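Local coordinates for protein exocyst complex component EXO70 (PDB 2B1E) that takes part, as a subunit of the exocyst complex, in tethering secretory vesicles to sites of exocytosis and in assembling that complex, at residues 245-250 / 328-333; 283-288 / 321-326; 340-345 / 372-377; 368-373 / 442-447; 426-429 / 433-436. All coordinates share one frame; numbering follows the deposited sequence.

Contact 1 (245-250 / 328-333)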
# COMPACT_ATOMS: atom_id res chain seq x y z
N PHE A 245 -7.48 2.42 -0.74
CA PHE A 245 -8.12 1.28 -0.10
C PHE A 245 -7.37 0.01 -0.47
O PHE A 245 -7.40 -0.97 0.27
CB PHE A 245 -9.58 1.17 -0.55
CG PHE A 245 -10.32 0.03 0.08
CD1 PHE A 245 -10.39 -0.09 1.47
CD2 PHE A 245 -10.93 -0.95 -0.70
CE1 PHE A 245 -11.06 -1.15 2.06
CE2 PHE A 245 -11.60 -2.01 -0.11
CZ PHE A 245 -11.67 -2.11 1.27
N SER A 246 -6.70 0.05 -1.62
CA SER A 246 -5.94 -1.09 -2.09
C SER A 246 -4.91 -1.53 -1.05
O SER A 246 -4.61 -2.72 -0.93
CB SER A 246 -5.23 -0.74 -3.40
OG SER A 246 -4.36 0.35 -3.23
N PHE A 247 -4.37 -0.57 -0.30
CA PHE A 247 -3.38 -0.89 0.72
C PHE A 247 -4.00 -1.80 1.79
O PHE A 247 -3.34 -2.70 2.31
CB PHE A 247 -2.85 0.38 1.39
CG PHE A 247 -1.97 1.21 0.50
CD1 PHE A 247 -0.97 0.62 -0.27
CD2 PHE A 247 -2.11 2.60 0.46
CE1 PHE A 247 -0.12 1.40 -1.06
CE2 PHE A 247 -1.27 3.38 -0.32
CZ PHE A 247 -0.27 2.78 -1.09
N GLU A 248 -5.27 -1.56 2.10
CA GLU A 248 -5.96 -2.37 3.10
C GLU A 248 -6.36 -3.73 2.54
O GLU A 248 -6.51 -4.70 3.28
CB GLU A 248 -7.20 -1.64 3.63
CG GLU A 248 -6.90 -0.32 4.30
CD GLU A 248 -8.14 0.36 4.84
OE1 GLU A 248 -8.07 1.57 5.13
OE2 GLU A 248 -9.18 -0.31 4.98
N LEU A 249 -6.56 -3.79 1.22
CA LEU A 249 -6.92 -5.04 0.58
C LEU A 249 -5.69 -5.93 0.51
O LEU A 249 -5.77 -7.14 0.73
CB LEU A 249 -7.46 -4.78 -0.83
CG LEU A 249 -8.84 -4.13 -0.92
CD1 LEU A 249 -9.18 -3.84 -2.38
CD2 LEU A 249 -9.89 -5.04 -0.29
N VAL A 250 -4.54 -5.32 0.22
CA VAL A 250 -3.29 -6.07 0.16
C VAL A 250 -3.06 -6.73 1.52
O VAL A 250 -2.65 -7.89 1.60
CB VAL A 250 -2.09 -5.15 -0.16
CG1 VAL A 250 -0.77 -5.90 0.04
CG2 VAL A 250 -2.19 -4.64 -1.60
N ASN A 328 2.56 2.34 6.22
CA ASN A 328 2.69 0.89 6.10
C ASN A 328 2.42 0.38 4.69
O ASN A 328 3.22 -0.38 4.13
CB ASN A 328 1.76 0.20 7.10
CG ASN A 328 2.11 0.53 8.54
OD1 ASN A 328 3.24 0.34 8.98
ND2 ASN A 328 1.13 1.04 9.29
N GLY A 329 1.29 0.78 4.11
CA GLY A 329 0.95 0.35 2.77
C GLY A 329 2.01 0.72 1.74
O GLY A 329 2.50 -0.14 1.00
N CYS A 330 2.37 2.00 1.69
CA CYS A 330 3.38 2.47 0.75
C CYS A 330 4.66 1.65 0.86
O CYS A 330 5.18 1.15 -0.14
CB CYS A 330 3.70 3.95 1.01
SG CYS A 330 2.36 5.10 0.64
N LEU A 331 5.18 1.52 2.08
CA LEU A 331 6.39 0.76 2.32
C LEU A 331 6.27 -0.65 1.78
O LEU A 331 7.11 -1.11 1.00
CB LEU A 331 6.70 0.71 3.82
CG LEU A 331 7.21 2.01 4.44
CD1 LEU A 331 7.11 1.94 5.95
CD2 LEU A 331 8.65 2.25 3.99
N GLY A 332 5.21 -1.34 2.19
CA GLY A 332 5.00 -2.70 1.72
C GLY A 332 4.96 -2.75 0.21
O GLY A 332 5.48 -3.67 -0.41
N ALA A 333 4.33 -1.74 -0.38
CA ALA A 333 4.20 -1.64 -1.82
C ALA A 333 5.56 -1.53 -2.51
O ALA A 333 5.69 -1.88 -3.68
CB ALA A 333 3.34 -0.44 -2.19
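Phe247 lays one face of its ring on the backbone of Gly329, where helix 245-259 and the short helix 327-333 meet. The axes of the two segments come within 9.4 Å and make an angle of 68°, so they touch at one place rather than along their lengths. Phe247 sets out toward the other helix, and with CG anti to its own carbonyl carbon (chi1 -70°) the ring reaches across to the turn that begins with Gly329. There the CA of Gly329 lies 4.0 Å from the ring centroid and well over the face, a CH-pi contact. The peptide that follows covers the same face nearer its rim: Phe247 CE1 is 3.6 Å from Gly329 C and 3.8 Å from Cys330 N.

Cys330 and Ala333 add side-chain contacts. Cys330 SG approaches obliquely from the far end of the ring, 3.9 Å from Phe247 CZ, in a sulfur-aromatic contact. Ala333, one turn beyond Gly329, instead sets its CB close to the ring plane at the edge, 4.1 Å from Phe247 CE1. Beyond the pair, Cys330 also packs on Leu368 of helix 364-391 and Ala333 on Phe286 of helix 268-299.

With no side chain at Gly329, the phenyl face can come down directly onto main-chain atoms. The chemistry across this crossing is that of dispersion and weak CH-pi and sulfur-aromatic attraction, which implies that cohesion here depends on close fit rather than on directional polar bonds.

Contact 2 (283-288 / 321-326)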
# COMPACT_ATOMS: atom_id res chain seq x y z
N GLN A 283 0.64 -0.82 -7.51
CA GLN A 283 1.83 -0.39 -8.25
C GLN A 283 1.47 0.76 -9.19
O GLN A 283 2.26 1.69 -9.37
CB GLN A 283 2.43 -1.54 -9.07
CG GLN A 283 3.65 -1.12 -9.89
CD GLN A 283 4.17 -2.21 -10.80
OE1 GLN A 283 4.63 -3.26 -10.34
NE2 GLN A 283 4.11 -1.97 -12.11
N SER A 284 0.29 0.69 -9.79
CA SER A 284 -0.15 1.74 -10.70
C SER A 284 -0.48 3.00 -9.91
O SER A 284 -0.48 4.10 -10.45
CB SER A 284 -1.39 1.28 -11.47
OG SER A 284 -1.10 0.13 -12.25
N LEU A 285 -0.76 2.82 -8.63
CA LEU A 285 -1.09 3.94 -7.77
C LEU A 285 0.07 4.95 -7.76
O LEU A 285 -0.15 6.16 -7.77
CB LEU A 285 -1.38 3.44 -6.35
CG LEU A 285 -2.12 4.40 -5.42
CD1 LEU A 285 -3.43 4.83 -6.07
CD2 LEU A 285 -2.38 3.71 -4.08
N PHE A 286 1.29 4.43 -7.76
CA PHE A 286 2.49 5.27 -7.75
C PHE A 286 2.77 5.86 -9.12
O PHE A 286 2.97 7.07 -9.25
CB PHE A 286 3.69 4.45 -7.27
CG PHE A 286 3.61 4.05 -5.83
CD1 PHE A 286 4.14 4.86 -4.84
CD2 PHE A 286 2.95 2.88 -5.45
CE1 PHE A 286 4.01 4.52 -3.49
CE2 PHE A 286 2.82 2.53 -4.11
CZ PHE A 286 3.35 3.35 -3.13
N ARG A 287 2.78 5.01 -10.14
CA ARG A 287 3.03 5.47 -11.50
C ARG A 287 2.02 6.57 -11.84
O ARG A 287 2.36 7.57 -12.48
CB ARG A 287 2.89 4.31 -12.48
CG ARG A 287 3.26 4.65 -13.91
CD ARG A 287 2.99 3.46 -14.82
NE ARG A 287 3.53 3.64 -16.16
CZ ARG A 287 3.11 4.55 -17.04
NH1 ARG A 287 2.13 5.38 -16.73
NH2 ARG A 287 3.67 4.61 -18.24
N ASP A 288 0.78 6.38 -11.39
CA ASP A 288 -0.29 7.33 -11.65
C ASP A 288 -0.05 8.70 -11.02
O ASP A 288 -0.36 9.73 -11.62
CB ASP A 288 -1.62 6.78 -11.15
CG ASP A 288 -2.77 7.74 -11.37
OD1 ASP A 288 -3.02 8.11 -12.54
OD2 ASP A 288 -3.43 8.13 -10.38
N ARG A 321 0.34 13.93 0.60
CA ARG A 321 -0.09 14.04 1.99
C ARG A 321 -0.95 12.84 2.37
O ARG A 321 -0.91 12.35 3.50
CB ARG A 321 -0.89 15.33 2.20
CG ARG A 321 -1.31 15.61 3.64
CD ARG A 321 -0.10 15.81 4.53
NE ARG A 321 -0.40 16.58 5.74
CZ ARG A 321 -0.97 16.09 6.83
NH1 ARG A 321 -1.31 14.81 6.91
NH2 ARG A 321 -1.20 16.90 7.86
N LYS A 322 -1.74 12.36 1.41
CA LYS A 322 -2.61 11.22 1.65
C LYS A 322 -1.78 9.94 1.61
O LYS A 322 -2.02 9.00 2.37
CB LYS A 322 -3.73 11.17 0.61
CG LYS A 322 -4.56 12.44 0.54
CD LYS A 322 -5.70 12.32 -0.47
CE LYS A 322 -6.35 13.67 -0.74
NZ LYS A 322 -6.83 14.33 0.51
N PHE A 323 -0.79 9.91 0.72
CA PHE A 323 0.10 8.77 0.57
C PHE A 323 0.82 8.53 1.90
O PHE A 323 0.95 7.40 2.35
CB PHE A 323 1.15 9.06 -0.51
CG PHE A 323 0.83 8.47 -1.85
CD1 PHE A 323 1.10 7.13 -2.12
CD2 PHE A 323 0.27 9.25 -2.85
CE1 PHE A 323 0.83 6.58 -3.37
CE2 PHE A 323 -0.00 8.71 -4.11
CZ PHE A 323 0.28 7.38 -4.37
N SER A 324 1.26 9.62 2.53
CA SER A 324 1.97 9.55 3.80
C SER A 324 1.11 9.09 4.97
O SER A 324 1.63 8.72 6.02
CB SER A 324 2.57 10.92 4.15
OG SER A 324 1.57 11.84 4.53
N GLU A 325 -0.21 9.11 4.81
CA GLU A 325 -1.10 8.68 5.88
C GLU A 325 -1.18 7.15 5.87
O GLU A 325 -1.72 6.54 6.80
CB GLU A 325 -2.49 9.29 5.70
CG GLU A 325 -2.50 10.81 5.72
CD GLU A 325 -3.89 11.41 5.60
OE1 GLU A 325 -4.66 10.98 4.71
OE2 GLU A 325 -4.22 12.32 6.40
N TYR A 326 -0.64 6.55 4.82
CA TYR A 326 -0.61 5.10 4.67
C TYR A 326 0.84 4.66 4.60
O TYR A 326 1.26 4.02 3.64
CB TYR A 326 -1.34 4.68 3.39
CG TYR A 326 -2.84 4.78 3.45
CD1 TYR A 326 -3.62 3.63 3.62
CD2 TYR A 326 -3.49 6.00 3.33
CE1 TYR A 326 -5.02 3.71 3.66
CE2 TYR A 326 -4.89 6.09 3.37
CZ TYR A 326 -5.64 4.94 3.53
OH TYR A 326 -7.02 5.03 3.57
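An aromatic cluster in the core of the helical rod joins the middle of helix 268-299 to the C-terminal part of helix 311-323, and Phe323 is its link between the two. Its ring meets both Leu285 and Phe286, consecutive residues on the facing helix. Toward Phe286 it presents CE1, which stands 3.8 Å above one face of that ring and off-centre toward the rim; the nearest atom there is Phe286 CE1, also at 3.8 Å. The rings meet at an intermediate tilt, their planes inclined at 47° and their centroids 5.3 Å apart. Phe286 leaves its backbone alongside the partner rather than heading for it, and it is the end of the ring, with CG anti to the carbonyl carbon (chi1 -68°), that comes near.

Phe323 meets Leu285 in two ways. Its CZ lies 4.0 Å from Leu285 CG, where the two side chains run alongside with opposite headings, and the carbonyl oxygen Leu285 O sits in the ring plane, 3.6 Å from the same CZ. An in-plane oxygen faces the electropositive rim of a phenyl ring, which should make this approach mildly favourable.

Further rings extend the cluster: Phe244 meets Phe323 edge-to-face, and Phe371 of helix 364-391 does the same with Phe286. Such aromatic packing between helices belongs to the hydrophobic core of an all-helical bundle, here the Exo70 C-terminal region.

Contact 3 (340-345 / 372-377)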
# COMPACT_ATOMS: atom_id res chain seq x y z
N GLU A 340 12.02 2.85 -11.99
CA GLU A 340 11.63 2.93 -13.38
C GLU A 340 10.19 2.47 -13.60
O GLU A 340 9.66 2.56 -14.71
CB GLU A 340 12.58 2.09 -14.24
CG GLU A 340 14.03 2.55 -14.13
CD GLU A 340 14.96 1.77 -15.03
OE1 GLU A 340 14.99 0.53 -14.91
OE2 GLU A 340 15.68 2.40 -15.84
N ASN A 341 9.55 2.00 -12.53
CA ASN A 341 8.16 1.55 -12.61
C ASN A 341 7.20 2.72 -12.48
O ASN A 341 6.03 2.62 -12.86
CB ASN A 341 7.86 0.52 -11.51
CG ASN A 341 8.39 -0.86 -11.84
OD1 ASN A 341 8.21 -1.81 -11.07
ND2 ASN A 341 9.05 -1.00 -12.99
N TRP A 342 7.68 3.84 -11.95
CA TRP A 342 6.83 5.02 -11.79
C TRP A 342 7.31 6.22 -12.60
O TRP A 342 6.57 7.20 -12.76
CB TRP A 342 6.72 5.40 -10.30
CG TRP A 342 7.99 5.86 -9.64
CD1 TRP A 342 8.72 6.97 -9.96
CD2 TRP A 342 8.65 5.25 -8.52
NE1 TRP A 342 9.79 7.09 -9.11
CE2 TRP A 342 9.78 6.05 -8.22
CE3 TRP A 342 8.40 4.11 -7.75
CZ2 TRP A 342 10.65 5.75 -7.17
CZ3 TRP A 342 9.28 3.81 -6.70
CH2 TRP A 342 10.39 4.63 -6.42
N LEU A 343 8.53 6.16 -13.12
CA LEU A 343 9.06 7.26 -13.93
C LEU A 343 8.66 7.10 -15.39
O LEU A 343 8.45 5.98 -15.86
CB LEU A 343 10.59 7.32 -13.84
CG LEU A 343 11.24 7.74 -12.52
CD1 LEU A 343 12.75 7.75 -12.70
CD2 LEU A 343 10.75 9.11 -12.10
N PRO A 344 8.56 8.22 -16.12
CA PRO A 344 8.19 8.17 -17.54
C PRO A 344 9.21 7.38 -18.36
O PRO A 344 10.39 7.35 -18.02
CB PRO A 344 8.12 9.65 -17.93
CG PRO A 344 9.14 10.27 -17.03
CD PRO A 344 8.85 9.60 -15.71
N SER A 345 8.74 6.75 -19.43
CA SER A 345 9.57 5.93 -20.31
C SER A 345 11.03 6.37 -20.40
O SER A 345 11.91 5.74 -19.81
CB SER A 345 8.97 5.89 -21.71
OG SER A 345 7.69 5.29 -21.69
N ILE A 372 8.92 9.95 -3.29
CA ILE A 372 8.43 11.26 -2.88
C ILE A 372 9.30 12.35 -3.51
O ILE A 372 8.79 13.33 -4.04
CB ILE A 372 8.45 11.41 -1.35
CG1 ILE A 372 7.75 10.21 -0.70
CG2 ILE A 372 7.78 12.71 -0.95
CD1 ILE A 372 6.39 9.90 -1.27
N SER A 373 10.62 12.15 -3.44
CA SER A 373 11.57 13.11 -4.00
C SER A 373 11.38 13.20 -5.51
O SER A 373 11.48 14.28 -6.09
CB SER A 373 13.01 12.68 -3.67
OG SER A 373 13.31 12.88 -2.29
N ASP A 374 11.11 12.07 -6.15
CA ASP A 374 10.90 12.06 -7.60
C ASP A 374 9.64 12.85 -7.94
O ASP A 374 9.60 13.56 -8.95
CB ASP A 374 10.76 10.62 -8.11
CG ASP A 374 12.10 9.93 -8.28
OD1 ASP A 374 13.14 10.59 -8.07
OD2 ASP A 374 12.11 8.73 -8.64
N CYS A 375 8.62 12.74 -7.10
CA CYS A 375 7.37 13.46 -7.30
C CYS A 375 7.57 14.97 -7.23
O CYS A 375 7.04 15.72 -8.05
CB CYS A 375 6.33 13.04 -6.24
SG CYS A 375 5.49 11.45 -6.57
N ILE A 376 8.34 15.42 -6.23
CA ILE A 376 8.60 16.84 -6.07
C ILE A 376 9.47 17.34 -7.21
O ILE A 376 9.29 18.46 -7.69
CB ILE A 376 9.24 17.13 -4.70
CG1 ILE A 376 8.25 16.74 -3.59
CG2 ILE A 376 9.59 18.60 -4.57
CD1 ILE A 376 8.86 16.70 -2.20
N ASP A 377 10.41 16.52 -7.67
CA ASP A 377 11.27 16.90 -8.79
C ASP A 377 10.40 17.08 -10.04
O ASP A 377 10.58 18.03 -10.81
CB ASP A 377 12.30 15.81 -9.10
CG ASP A 377 13.55 15.91 -8.24
OD1 ASP A 377 13.71 16.90 -7.50
OD2 ASP A 377 14.38 14.98 -8.32
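Asp374 OD2 is gripped by two donors, Trp342 NE1 and, in a salt bridge, Arg339 NE just ahead of the loop segment. The indole bond measures 2.9 Å from Trp342 NE1 to Asp374 OD2, with an N-H...O angle of 156°. The oxygen lies almost exactly in the indole plane and accepts through its anti lone pair, the one turned away from OD1. Ring and carboxylate are nevertheless strongly twisted against each other, their planes 63° apart, and the two side chains cross at about a right angle. Trp342 arrives at this point with CG between its backbone N and carbonyl carbon (chi1 66°), which turns the pyrrole edge of the indole toward helix 364-391. Beside the bonding nitrogen, Trp342 CE2 and CZ2 also border the oxygen, CZ2 at 3.6 Å from Asp374 OD2. The nearby arginine and indole N-H would be expected to favour the ionised form of the acid despite its burial.

The contact holds the extended connection between helices 327-333 and 364-391 against the second of these, inside the helical rod. Trp342 is inserted among helices: it touches Ile290 of helix 268-299 and meets the ring of Phe371 edge-to-face. Leu343, next along the loop, brings its CD2 methyl to 3.7 Å from Asp374 OD2 and 4.1 Å from Asp374 CG, its side chain roughly perpendicular to that of Asp374, and so adds an apolar wall near the charged group. Both residues are buried, as is Asp374. The other carboxylate oxygen, Asp374 OD1, forms a salt bridge with Arg444 NH2 of helix 440-473.

Contact 4 (368-373 / 442-447)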
# COMPACT_ATOMS: atom_id res chain seq x y z
N LEU A 368 10.87 4.34 -1.07
CA LEU A 368 9.73 5.23 -0.87
C LEU A 368 10.15 6.69 -0.80
O LEU A 368 9.42 7.58 -1.26
CB LEU A 368 8.97 4.85 0.40
CG LEU A 368 7.72 5.66 0.72
CD1 LEU A 368 6.72 5.52 -0.42
CD2 LEU A 368 7.11 5.18 2.03
N SER A 369 11.31 6.96 -0.21
CA SER A 369 11.81 8.33 -0.11
C SER A 369 12.09 8.83 -1.51
O SER A 369 11.78 9.98 -1.85
CB SER A 369 13.09 8.41 0.72
OG SER A 369 13.62 9.73 0.70
N CYS A 370 12.69 7.97 -2.33
CA CYS A 370 13.03 8.33 -3.70
C CYS A 370 11.76 8.72 -4.45
O CYS A 370 11.73 9.72 -5.16
CB CYS A 370 13.71 7.16 -4.41
SG CYS A 370 14.47 7.59 -6.00
N PHE A 371 10.70 7.93 -4.26
CA PHE A 371 9.42 8.21 -4.91
C PHE A 371 8.90 9.60 -4.58
O PHE A 371 8.46 10.33 -5.45
CB PHE A 371 8.37 7.18 -4.49
CG PHE A 371 6.97 7.53 -4.93
CD1 PHE A 371 6.63 7.49 -6.27
CD2 PHE A 371 6.03 7.95 -4.00
CE1 PHE A 371 5.36 7.87 -6.69
CE2 PHE A 371 4.75 8.34 -4.41
CZ PHE A 371 4.41 8.30 -5.76
N ILE A 372 8.92 9.95 -3.29
CA ILE A 372 8.43 11.26 -2.88
C ILE A 372 9.30 12.35 -3.51
O ILE A 372 8.79 13.33 -4.04
CB ILE A 372 8.45 11.41 -1.35
CG1 ILE A 372 7.75 10.21 -0.70
CG2 ILE A 372 7.78 12.71 -0.95
CD1 ILE A 372 6.39 9.90 -1.27
N SER A 373 10.62 12.15 -3.44
CA SER A 373 11.57 13.11 -4.00
C SER A 373 11.38 13.20 -5.51
O SER A 373 11.48 14.28 -6.09
CB SER A 373 13.01 12.68 -3.67
OG SER A 373 13.31 12.88 -2.29
N HIS A 442 15.44 15.18 2.14
CA HIS A 442 15.61 16.59 2.45
C HIS A 442 16.79 17.20 1.69
O HIS A 442 16.70 18.32 1.21
CB HIS A 442 15.81 16.78 3.95
CG HIS A 442 14.55 16.61 4.73
ND1 HIS A 442 13.49 17.47 4.62
CD2 HIS A 442 14.19 15.68 5.64
CE1 HIS A 442 12.52 17.08 5.43
NE2 HIS A 442 12.92 15.99 6.06
N SER A 443 17.88 16.46 1.57
CA SER A 443 19.04 16.97 0.85
C SER A 443 18.70 17.17 -0.63
O SER A 443 19.22 18.09 -1.26
CB SER A 443 20.22 16.01 1.00
OG SER A 443 20.00 14.80 0.31
N ARG A 444 17.84 16.32 -1.18
CA ARG A 444 17.46 16.47 -2.58
C ARG A 444 16.60 17.72 -2.72
O ARG A 444 16.74 18.47 -3.68
CB ARG A 444 16.68 15.25 -3.07
CG ARG A 444 17.55 14.03 -3.35
CD ARG A 444 16.74 12.86 -3.88
NE ARG A 444 16.10 13.17 -5.16
CZ ARG A 444 15.42 12.29 -5.89
NH1 ARG A 444 15.29 11.03 -5.48
NH2 ARG A 444 14.87 12.67 -7.04
N LEU A 445 15.71 17.93 -1.75
CA LEU A 445 14.84 19.10 -1.76
C LEU A 445 15.68 20.37 -1.63
O LEU A 445 15.34 21.41 -2.21
CB LEU A 445 13.83 19.02 -0.61
CG LEU A 445 12.85 20.19 -0.50
CD1 LEU A 445 12.03 20.34 -1.78
CD2 LEU A 445 11.94 19.95 0.68
N GLU A 446 16.76 20.30 -0.87
CA GLU A 446 17.62 21.47 -0.73
C GLU A 446 18.31 21.70 -2.07
O GLU A 446 18.47 22.84 -2.50
CB GLU A 446 18.66 21.27 0.38
CG GLU A 446 18.08 21.37 1.78
CD GLU A 446 17.39 22.70 2.05
OE1 GLU A 446 18.06 23.76 1.98
OE2 GLU A 446 16.17 22.70 2.33
N ARG A 447 18.71 20.62 -2.73
CA ARG A 447 19.35 20.75 -4.02
C ARG A 447 18.38 21.37 -5.02
O ARG A 447 18.77 22.18 -5.85
CB ARG A 447 19.85 19.39 -4.54
CG ARG A 447 21.18 18.96 -3.93
CD ARG A 447 21.89 17.92 -4.81
NE ARG A 447 21.34 16.58 -4.67
CZ ARG A 447 21.48 15.82 -3.58
NH1 ARG A 447 22.16 16.27 -2.54
NH2 ARG A 447 20.97 14.60 -3.55
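Arg444 carries the meeting of helix 440-473 with helix 364-391, and the segment 442-447 leads up to it from His442, whose NE2 is bonded to Asn434 O in the neighbouring single-turn helix 433-436.

Two residues on, Arg444 points straight across. Its chain is bent at chi3 (62°), which swings the guanidinium over Ser373. The CB of Ser373 stands 3.2 Å above the guanidinium plane, over its centre and 3.3 Å from Arg444 CZ, a tight methylene-on-plane contact. Ser373 OG keeps to the aliphatic part of the arm, 3.8 Å from Arg444 CD. At the guanidinium edge and in its plane lies Cys370 SG, 3.6 Å from Arg444 NH1. The buried charge is met outside the two segments: besides Asp374, NH2 forms a salt bridge with Asp377 OD2, and NE is bonded to Thr353 OG1.

Leu445 follows and packs on Ile376, further along the partner helix. Arg447 folds its guanidinium back over Ser443 O and gives an N-H from NH2 to Thr353 O, so that Thr353 is held by both arginines of the segment.

The contact belongs to the helix-helix packing of the all-helical Exo70 C-terminal region: the small residues Cys370 and Ser373 make room for the flat guanidinium, and aspartates of their own helix meet its charge.

Contact 5 (426-429 / 433-436)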
# COMPACT_ATOMS: atom_id res chain seq x y z
N GLN A 426 6.41 23.33 3.29
CA GLN A 426 5.52 23.53 4.42
C GLN A 426 4.67 22.29 4.67
O GLN A 426 4.48 21.87 5.82
CB GLN A 426 4.60 24.74 4.16
CG GLN A 426 5.36 26.04 3.97
CD GLN A 426 4.45 27.22 3.71
OE1 GLN A 426 3.50 27.12 2.94
NE2 GLN A 426 4.74 28.35 4.35
N ILE A 427 4.17 21.70 3.60
CA ILE A 427 3.34 20.50 3.71
C ILE A 427 4.14 19.27 4.09
O ILE A 427 3.60 18.31 4.66
CB ILE A 427 2.56 20.26 2.40
CG1 ILE A 427 1.46 21.32 2.28
CG2 ILE A 427 1.97 18.85 2.36
CD1 ILE A 427 0.67 21.26 1.00
N VAL A 428 5.44 19.29 3.79
CA VAL A 428 6.31 18.18 4.15
C VAL A 428 6.58 18.27 5.66
O VAL A 428 6.50 17.28 6.38
CB VAL A 428 7.66 18.23 3.40
CG1 VAL A 428 8.68 17.33 4.08
CG2 VAL A 428 7.46 17.79 1.95
N GLU A 429 6.90 19.47 6.11
CA GLU A 429 7.21 19.76 7.50
C GLU A 429 6.07 19.49 8.48
O GLU A 429 6.30 19.29 9.68
CB GLU A 429 7.63 21.23 7.63
CG GLU A 429 7.97 21.69 9.03
CD GLU A 429 8.27 23.18 9.08
OE1 GLU A 429 9.15 23.64 8.32
OE2 GLU A 429 7.64 23.90 9.89
N LEU A 433 5.43 13.03 5.82
CA LEU A 433 6.39 13.19 4.74
C LEU A 433 7.76 13.60 5.27
O LEU A 433 8.79 13.12 4.80
CB LEU A 433 5.89 14.23 3.72
CG LEU A 433 4.67 13.80 2.89
CD1 LEU A 433 4.20 14.96 2.02
CD2 LEU A 433 5.04 12.58 2.03
N ASN A 434 7.75 14.47 6.28
CA ASN A 434 9.00 14.95 6.88
C ASN A 434 9.90 13.81 7.34
O ASN A 434 11.11 13.82 7.10
CB ASN A 434 8.69 15.88 8.05
CG ASN A 434 9.88 16.74 8.44
OD1 ASN A 434 10.66 17.16 7.58
ND2 ASN A 434 10.02 17.01 9.74
N LEU A 435 9.30 12.81 7.99
CA LEU A 435 10.06 11.67 8.48
C LEU A 435 10.43 10.68 7.39
O LEU A 435 11.45 9.99 7.49
CB LEU A 435 9.27 10.95 9.57
CG LEU A 435 8.93 11.79 10.80
CD1 LEU A 435 8.25 10.92 11.84
CD2 LEU A 435 10.21 12.40 11.38
N MET A 436 9.62 10.61 6.34
CA MET A 436 9.89 9.68 5.25
C MET A 436 11.06 10.15 4.37
O MET A 436 11.76 9.33 3.77
CB MET A 436 8.64 9.49 4.39
CG MET A 436 7.39 9.16 5.19
SD MET A 436 5.93 8.88 4.15
CE MET A 436 5.66 7.13 4.40
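Between Ile427 and Leu433 a short loop links helix 410-429 to the single-turn helix 433-436, residues 430-432 separating the two segments. Along the first of these, Gln426 serves the turn through its backbone, its carbonyl oxygen accepting from Lys430 NZ. Ile427 makes the first contact across the junction: CG2 comes loosely to Leu433 CD1 at 4.5 Å, and Ile427 O lies 4.3 Å from the same methyl. That oxygen is also bonded to Ser431 OG, within the turn itself.

Val428 is the centre of the contact. Its CA faces Leu433 CB at 4.0 Å, and its CG1, anti to the backbone N, reaches past Leu433 to lie 3.7 Å from Asn434 CA. The carbonyl oxygen Val428 O points at the start of the short helix, where Asn434 N and Asn434 CB each approach it to 3.1 Å. Leu433 itself turns inward, and packs beyond the junction on Leu320 and Ile372, which belong to helices 311-323 and 364-391. The junction therefore closes over two other helices of the rod.

Glu429 comes last. The residue is exposed, its side chain starts away from the short helix, and it meets Asn434 through its CA. Here the amide of Asn434, carried by a CG anti to the backbone N (chi1 -163°), lies beside the backbone of Glu429: Asn434 CG stands 4.1 Å from Glu429 CA, with Asn434 OD1 4.0 Å from Val428 CG1.

Overall arrangement
All five contacts lie in the Exo70 C-terminal region and gather around the middle of an elongated, all-helical rod. Contact 2 falls within the chain span closed by contact 1, and their centres are 9 Å apart; contact 5 likewise falls within the span of contact 4, their centres 10 Å apart. Contact 3 follows contacts 1 and 2 along the chain, and contact 4 begins on the stretch where it ends, the two sharing Ile372 and Ser373 of helix 364-391. This helix is the common spine: Leu368 packs on contact 1, Phe371 on contact 2, and Asp374 and Asp377 form salt bridges to Arg444. Even contacts 1 and 4, with centres 21 Å apart, therefore touch, giving this part of the rod one continuous core.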